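Local structure of glycoside hydrolase family 81 (Clostridium thermocellum, 6FOP) at residues Cys351-Pro354 with Ile355-Leu359; Gly360-Ser363 with Ala364-Arg367; Glu384-Thr387 with Ala388-Tyr392. The protein probably hydrolyses beta-1,3-glucans such as laminarin, as a family 81 glycoside hydrolase of the Clostridium thermocellum cellulosome. One frame throughout, in Å; residues are numbered along the deposited sequence.

Contact 1: residues Cys351-Pro354 with Ile355-Leu359; sequences CALP and IAEQL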
loop_
_atom_site.group_PDB
_atom_site.type_symbol
_atom_site.label_atom_id
_atom_site.label_comp_id
_atom_site.label_asym_id
_atom_site.label_seq_id
_atom_site.Cartn_x
_atom_site.Cartn_y
_atom_site.Cartn_z
ATOM N N CYS A 351 -18.358 2.606 13.738
ATOM C CA CYS A 351 -19.258 3.143 12.741
ATOM C C CYS A 351 -20.695 3.364 13.264
ATOM O O CYS A 351 -21.399 4.236 12.765
ATOM C CB CYS A 351 -19.243 2.265 11.487
ATOM S SG CYS A 351 -17.694 2.296 10.579
ATOM N N ALA A 352 -21.098 2.610 14.282
ATOM C CA ALA A 352 -22.458 2.769 14.842
ATOM C C ALA A 352 -22.533 3.834 15.924
ATOM O O ALA A 352 -23.592 4.427 16.146
ATOM C CB ALA A 352 -22.933 1.456 15.394
ATOM N N LEU A 353 -21.425 4.061 16.629
ATOM C CA LEU A 353 -21.393 4.987 17.761
ATOM C C LEU A 353 -21.985 6.368 17.443
ATOM O O LEU A 353 -22.880 6.839 18.170
ATOM C CB LEU A 353 -19.960 5.084 18.290
ATOM C CG LEU A 353 -19.692 6.110 19.377
ATOM C CD1 LEU A 353 -20.592 5.911 20.604
ATOM C CD2 LEU A 353 -18.225 6.100 19.768
ATOM N N PRO A 354 -21.529 7.029 16.374
ATOM C CA PRO A 354 -22.075 8.364 16.100
ATOM C C PRO A 354 -23.569 8.350 15.766
ATOM O O PRO A 354 -24.258 9.368 15.987
ATOM C CB PRO A 354 -21.252 8.855 14.909
ATOM C CG PRO A 354 -20.672 7.634 14.322
ATOM C CD PRO A 354 -20.445 6.686 15.447
ATOM N N ILE A 355 -24.054 7.239 15.203
ATOM C CA ILE A 355 -25.470 7.133 14.861
ATOM C C ILE A 355 -26.284 7.101 16.164
ATOM O O ILE A 355 -27.314 7.791 16.289
ATOM C CB ILE A 355 -25.729 5.915 13.964
ATOM C CG1 ILE A 355 -24.898 6.029 12.675
ATOM C CG2 ILE A 355 -27.216 5.769 13.655
ATOM C CD1 ILE A 355 -24.867 4.785 11.814
ATOM N N ALA A 356 -25.847 6.285 17.128
ATOM C CA ALA A 356 -26.474 6.305 18.451
ATOM C C ALA A 356 -26.522 7.707 19.066
ATOM O O ALA A 356 -27.557 8.132 19.625
ATOM C CB ALA A 356 -25.794 5.347 19.407
ATOM N N GLU A 357 -25.425 8.441 18.949
ATOM C CA GLU A 357 -25.348 9.792 19.492
ATOM C C GLU A 357 -26.319 10.730 18.780
ATOM O O GLU A 357 -27.057 11.503 19.430
ATOM C CB GLU A 357 -23.927 10.344 19.374
ATOM C CG GLU A 357 -22.941 9.624 20.274
ATOM C CD GLU A 357 -21.504 9.925 19.998
ATOM O OE1 GLU A 357 -21.202 10.320 18.858
ATOM O OE2 GLU A 357 -20.687 9.708 20.925
ATOM N N GLN A 358 -26.390 10.633 17.460
ATOM C CA GLN A 358 -27.321 11.478 16.662
ATOM C C GLN A 358 -28.778 11.250 17.060
ATOM O O GLN A 358 -29.585 12.186 17.037
ATOM C CB GLN A 358 -27.161 11.201 15.169
ATOM C CG GLN A 358 -25.842 11.716 14.612
ATOM C CD GLN A 358 -25.543 11.216 13.214
ATOM O OE1 GLN A 358 -26.297 10.462 12.607
ATOM N NE2 GLN A 358 -24.405 11.625 12.705
ATOM N N LEU A 359 -29.100 10.005 17.411
ATOM C CA LEU A 359 -30.462 9.659 17.803
ATOM C C LEU A 359 -30.786 9.983 19.239
ATOM O O LEU A 359 -31.957 9.890 19.621
ATOM C CB LEU A 359 -30.699 8.174 17.557
ATOM C CG LEU A 359 -30.726 7.753 16.092
ATOM C CD1 LEU A 359 -30.498 6.258 16.006
ATOM C CD2 LEU A 359 -32.044 8.096 15.430
#
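The carbonyl oxygens of Ala352, Leu353 and Pro354 accept from the N-H groups of Ala356, Glu357 and Gln358, four residues on, in the C-terminal part of helix 339-359. The Ala356 N to Ala352 O bond is 3.1 Å and nearly straight (168° at the hydrogen). Pro354 has no N-H to give to the turn before it, and the helix is kinked there. Ala352 O also receives a weak second bond, from Ile355 N at 3.0 Å.

Glu357 lies back along the helix against Leu353 and Pro354. Its CG sits beside the backbone N (chi1 -68°) and the chain beyond is extended, which brings the carboxylate level with the residues one turn earlier. There OE2 packs 3.8 Å from CD1 of Leu353, and OE1 lies 3.5 Å from CA of Pro354. The charge is met from outside: Arg433 NE forms a salt bridge with OE2, and the same arginine touches Leu353 and Pro354.

Gln358 follows the same extended path. Its CG comes to 3.1 Å from Pro354 O, a tight fit. Its amide is fixed at both ends, since OE1 accepts from His651 NE2 and NE2 gives to Leu309 O. Ile355 reaches back as well, with its CD1 3.6 Å from Cys351 O. The methyl of Ala356 rests 3.5 Å from Leu353 O.

The helix shows different faces to its neighbours. Ala352, Ile355 and Ala356 pack on helix 317-329, through Leu320, Ile324 and Leu327. Leu353 and Glu357 meet Lys365 of helix 362-379, where Leu353 also touches Ile369. Cys351, Leu353 and Pro354 lie against helix 416-433.

Contact 2: residues Gly360-Ser363 with Ala364-Arg367; sequences GNIS and AKDR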
loop_
_atom_site.group_PDB
_atom_site.type_symbol
_atom_site.label_atom_id
_atom_site.label_comp_id
_atom_site.label_asym_id
_atom_site.label_seq_id
_atom_site.Cartn_x
_atom_site.Cartn_y
_atom_site.Cartn_z
ATOM N N GLY A 360 -29.792 10.329 20.044
ATOM C CA GLY A 360 -30.003 10.534 21.485
ATOM C C GLY A 360 -30.146 9.227 22.246
ATOM O O GLY A 360 -30.674 9.199 23.355
ATOM N N ASN A 361 -29.634 8.143 21.672
ATOM C CA ASN A 361 -29.690 6.830 22.314
ATOM C C ASN A 361 -28.449 6.637 23.200
ATOM O O ASN A 361 -27.436 6.066 22.811
ATOM C CB ASN A 361 -29.852 5.730 21.278
ATOM C CG ASN A 361 -30.212 4.397 21.910
ATOM O OD1 ASN A 361 -29.807 4.107 23.051
ATOM N ND2 ASN A 361 -31.001 3.587 21.189
ATOM N N ILE A 362 -28.523 7.251 24.369
ATOM C CA ILE A 362 -27.411 7.291 25.309
ATOM C C ILE A 362 -27.103 5.895 25.824
ATOM O O ILE A 362 -25.937 5.547 25.996
ATOM C CB ILE A 362 -27.669 8.290 26.454
ATOM C CG1 ILE A 362 -27.880 9.706 25.877
ATOM C CG2 ILE A 362 -26.557 8.241 27.487
ATOM C CD1 ILE A 362 -26.779 10.243 25.004
ATOM N N SER A 363 -28.118 5.064 26.044
ATOM C CA SER A 363 -27.894 3.687 26.503
ATOM C C SER A 363 -26.998 2.936 25.515
ATOM O O SER A 363 -26.023 2.267 25.887
ATOM C CB SER A 363 -29.219 2.940 26.627
ATOM O OG SER A 363 -28.986 1.590 26.984
ATOM N N ALA A 364 -27.343 3.050 24.247
ATOM C CA ALA A 364 -26.563 2.332 23.215
ATOM C C ALA A 364 -25.175 2.966 23.069
ATOM O O ALA A 364 -24.172 2.252 22.994
ATOM C CB ALA A 364 -27.292 2.349 21.884
ATOM N N LYS A 365 -25.114 4.299 23.006
ATOM C CA LYS A 365 -23.821 5.018 23.003
ATOM C C LYS A 365 -22.910 4.521 24.106
ATOM O O LYS A 365 -21.739 4.197 23.864
ATOM C CB LYS A 365 -24.012 6.545 23.125
ATOM C CG LYS A 365 -22.741 7.337 23.380
ATOM C CD LYS A 365 -22.998 8.620 24.135
ATOM C CE LYS A 365 -21.715 9.424 24.317
ATOM N NZ LYS A 365 -22.004 10.660 25.090
ATOM N N ASP A 366 -23.434 4.494 25.324
ATOM C CA ASP A 366 -22.643 4.086 26.469
ATOM C C ASP A 366 -22.170 2.622 26.345
ATOM O O ASP A 366 -21.020 2.308 26.704
ATOM C CB ASP A 366 -23.438 4.258 27.763
ATOM C CG ASP A 366 -23.621 5.707 28.180
ATOM O OD1 ASP A 366 -22.998 6.636 27.624
ATOM O OD2 ASP A 366 -24.452 5.908 29.111
ATOM N N ARG A 367 -23.032 1.737 25.830
ATOM C CA ARG A 367 -22.628 0.342 25.656
ATOM C C ARG A 367 -21.472 0.235 24.634
ATOM O O ARG A 367 -20.515 -0.491 24.832
ATOM C CB ARG A 367 -23.804 -0.528 25.225
ATOM C CG ARG A 367 -24.730 -0.825 26.391
ATOM C CD ARG A 367 -25.483 -2.135 26.249
ATOM N NE ARG A 367 -24.627 -3.294 25.956
ATOM C CZ ARG A 367 -25.053 -4.565 25.946
ATOM N NH1 ARG A 367 -26.329 -4.881 26.236
ATOM N NH2 ARG A 367 -24.202 -5.530 25.634
#
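Asn361 turns one face of its carboxamide to Ala364, whose CB lies over that face at 3.6 Å from Asn361 CG. The N-H of Ala364 comes from the same side. It reaches OD1 of Asn361 at 2.9 Å, but from 43° out of the carbonyl plane, not along a lone pair. At the nitrogen end, ND2 is bonded to Asn325 OD1 and Asn321 OD1 of helix 317-329. The amide is thus held at both its oxygen and its nitrogen.

The second flat group is the carboxylate of Asp366. Ile362 O stands over one face of it, 3.2 Å from CG. On that same face, shifted to the side, CG2 of Ile362 approaches OD2 of Asp366 at 3.5 Å. With CG of Asp366 beside its backbone N (chi1 -72°), the group folds back over the preceding turn.

Asn361 is the N-cap of helix 362-379. Its backbone O takes the first regular helical bond, from Lys365 N at 2.9 Å, while its side chain serves Ala364 N. Just before it, Gly360 has left the previous helix with positive phi, in a Schellman motif.

The chemistry is that of a helix start: the side chain of Asn361 satisfies the N-H of Ala364, which has no carbonyl of an earlier helical turn to bond to, and the bonds from ND2 to helix 317-329 hold this cap in place.

Contact 3: residues Glu384-Thr387 with Ala388-Tyr392; sequences EGET and AKLFY. With CA (calcium ion), chain C; CA (calcium ion), chain D; ACT (acetate ion), chain X.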
loop_
_atom_site.group_PDB
_atom_site.type_symbol
_atom_site.label_atom_id
_atom_site.label_comp_id
_atom_site.label_asym_id
_atom_site.label_seq_id
_atom_site.Cartn_x
_atom_site.Cartn_y
_atom_site.Cartn_z
ATOM N N GLU A 384 1.112 -10.098 33.369
ATOM C CA GLU A 384 1.900 -11.308 33.604
ATOM C C GLU A 384 1.042 -12.572 33.526
ATOM O O GLU A 384 0.007 -12.663 34.177
ATOM C CB GLU A 384 2.604 -11.229 34.960
ATOM C CG GLU A 384 3.529 -12.410 35.233
ATOM C CD GLU A 384 4.517 -12.151 36.351
ATOM O OE1 GLU A 384 4.302 -11.212 37.159
ATOM O OE2 GLU A 384 5.514 -12.902 36.413
ATOM N N GLY A 385 1.452 -13.520 32.683
ATOM C CA GLY A 385 0.701 -14.757 32.486
ATOM C C GLY A 385 -0.526 -14.649 31.604
ATOM O O GLY A 385 -1.209 -15.654 31.394
ATOM N N GLU A 386 -0.816 -13.458 31.071
ATOM C CA GLU A 386 -1.972 -13.283 30.200
ATOM C C GLU A 386 -1.642 -13.924 28.861
ATOM O O GLU A 386 -0.522 -13.781 28.377
ATOM C CB GLU A 386 -2.285 -11.800 30.024
ATOM C CG GLU A 386 -3.620 -11.512 29.380
ATOM C CD GLU A 386 -3.912 -10.021 29.225
ATOM O OE1 GLU A 386 -2.961 -9.208 29.111
ATOM O OE2 GLU A 386 -5.104 -9.641 29.152
ATOM N N THR A 387 -2.586 -14.648 28.275
ATOM C CA THR A 387 -2.340 -15.313 26.994
ATOM C C THR A 387 -3.160 -14.796 25.835
ATOM O O THR A 387 -2.894 -15.170 24.675
ATOM C CB THR A 387 -2.605 -16.810 27.116
ATOM O OG1 THR A 387 -3.936 -17.015 27.582
ATOM C CG2 THR A 387 -1.619 -17.437 28.089
ATOM N N ALA A 388 -4.150 -13.955 26.122
ATOM C CA ALA A 388 -4.963 -13.346 25.089
ATOM C C ALA A 388 -5.193 -11.883 25.412
ATOM O O ALA A 388 -5.240 -11.497 26.571
ATOM C CB ALA A 388 -6.295 -14.056 24.978
ATOM N N LYS A 389 -5.327 -11.097 24.358
ATOM C CA LYS A 389 -5.588 -9.681 24.420
ATOM C C LYS A 389 -4.379 -8.958 24.991
ATOM O O LYS A 389 -4.414 -8.342 26.044
ATOM C CB LYS A 389 -6.904 -9.313 25.139
ATOM C CG LYS A 389 -8.125 -10.014 24.595
ATOM C CD LYS A 389 -9.386 -9.548 25.324
ATOM C CE LYS A 389 -10.636 -10.103 24.661
ATOM N NZ LYS A 389 -10.676 -11.592 24.630
ATOM N N LEU A 390 -3.309 -9.032 24.206
ATOM C CA LEU A 390 -2.041 -8.395 24.550
ATOM C C LEU A 390 -1.217 -8.248 23.283
ATOM O O LEU A 390 -1.467 -8.942 22.273
ATOM C CB LEU A 390 -1.254 -9.209 25.599
ATOM C CG LEU A 390 -0.877 -10.620 25.101
ATOM C CD1 LEU A 390 0.558 -10.705 24.602
ATOM C CD2 LEU A 390 -1.208 -11.720 26.053
ATOM N N PHE A 391 -0.254 -7.338 23.353
ATOM C CA PHE A 391 0.743 -7.139 22.299
ATOM C C PHE A 391 2.123 -7.555 22.774
ATOM O O PHE A 391 2.540 -7.199 23.873
ATOM C CB PHE A 391 0.752 -5.681 21.781
ATOM C CG PHE A 391 -0.456 -5.360 20.915
ATOM C CD1 PHE A 391 -0.492 -5.736 19.581
ATOM C CD2 PHE A 391 -1.584 -4.761 21.457
ATOM C CE1 PHE A 391 -1.603 -5.494 18.800
ATOM C CE2 PHE A 391 -2.693 -4.516 20.674
ATOM C CZ PHE A 391 -2.717 -4.907 19.358
ATOM N N TYR A 392 2.813 -8.295 21.902
ATOM C CA TYR A 392 4.165 -8.799 22.106
ATOM C C TYR A 392 5.099 -8.118 21.121
ATOM O O TYR A 392 4.760 -7.983 19.950
ATOM C CB TYR A 392 4.139 -10.318 21.826
ATOM C CG TYR A 392 5.484 -10.982 21.722
ATOM C CD1 TYR A 392 6.137 -11.431 22.847
ATOM C CD2 TYR A 392 6.079 -11.201 20.482
ATOM C CE1 TYR A 392 7.369 -12.044 22.757
ATOM C CE2 TYR A 392 7.311 -11.820 20.378
ATOM C CZ TYR A 392 7.949 -12.255 21.520
ATOM O OH TYR A 392 9.175 -12.883 21.452
HETATM CA CA CA C . -4.493 -7.477 28.219
HETATM CA CA CA D . -7.406 -9.557 29.654
HETATM C C ACT X . -6.952 -18.864 26.424
HETATM O O ACT X . -7.586 -19.676 25.687
HETATM O OXT ACT X . -6.511 -17.764 26.013
HETATM C CH3 ACT X . -6.716 -19.225 27.864
HETATM O O HOH W 1 -7.385 -11.238 28.235
HETATM O O HOH W 2 -9.453 -10.308 30.410
HETATM O O HOH W 3 -7.274 -7.968 31.407
HETATM O O HOH W 4 -6.788 -10.916 31.548
#
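Glu386 points its carboxylate at the backbone of Ala388 and Lys389, where it forms part of a two-calcium site that runs into a G1 beta bulge at Lys389 and Leu390. These two residues both face Tyr403 on strand 399-403. With CG of Glu386 anti to its N (chi1 -168°) and the chain extended, both carboxylate oxygens reach the first calcium, OE1 at 2.5 Å and OE2 at 2.4 Å. Lys389 O binds the same ion at 2.3 Å, and Asp378 and Thr381 contribute further oxygens. OE2 goes on to bridge to the second calcium, also at 2.4 Å. The ions probably offset the closeness of so many oxygens. OE1 accepts from Lys383 N too.

Leu390 comes from the strand toward the stem of Glu386. Its CD2 packs against Glu386 O at 3.2 Å, while its CB lies near OE1. The hydroxyl of Thr387 gives a hydrogen bond from OG1 to a bound acetate, probably from the crystallisation liquor. Four waters fill places on the second calcium, and one of them, 2.2 Å from the ion, donates to Ala388 O at 2.7 Å.

How the contacts relate
The three contacts come in series along the chain, all inside the family 81 C-terminal domain range. Contacts 1 and 2 are neighbours, with centres 8 Å apart. Contact 1 lies in the last turns of helix 339-359; contact 2 holds the turn that follows and the start of helix 362-379. A probable hydrogen bond from Asn361 N to Ala356 O crosses between them. Contact 3 stands apart, its centre about 30 Å from that of contact 2. It follows the far end of helix 362-379 and leads into strand 390-394. That helix therefore runs from a capped turn to a calcium site, where its Asp378 is a ligand.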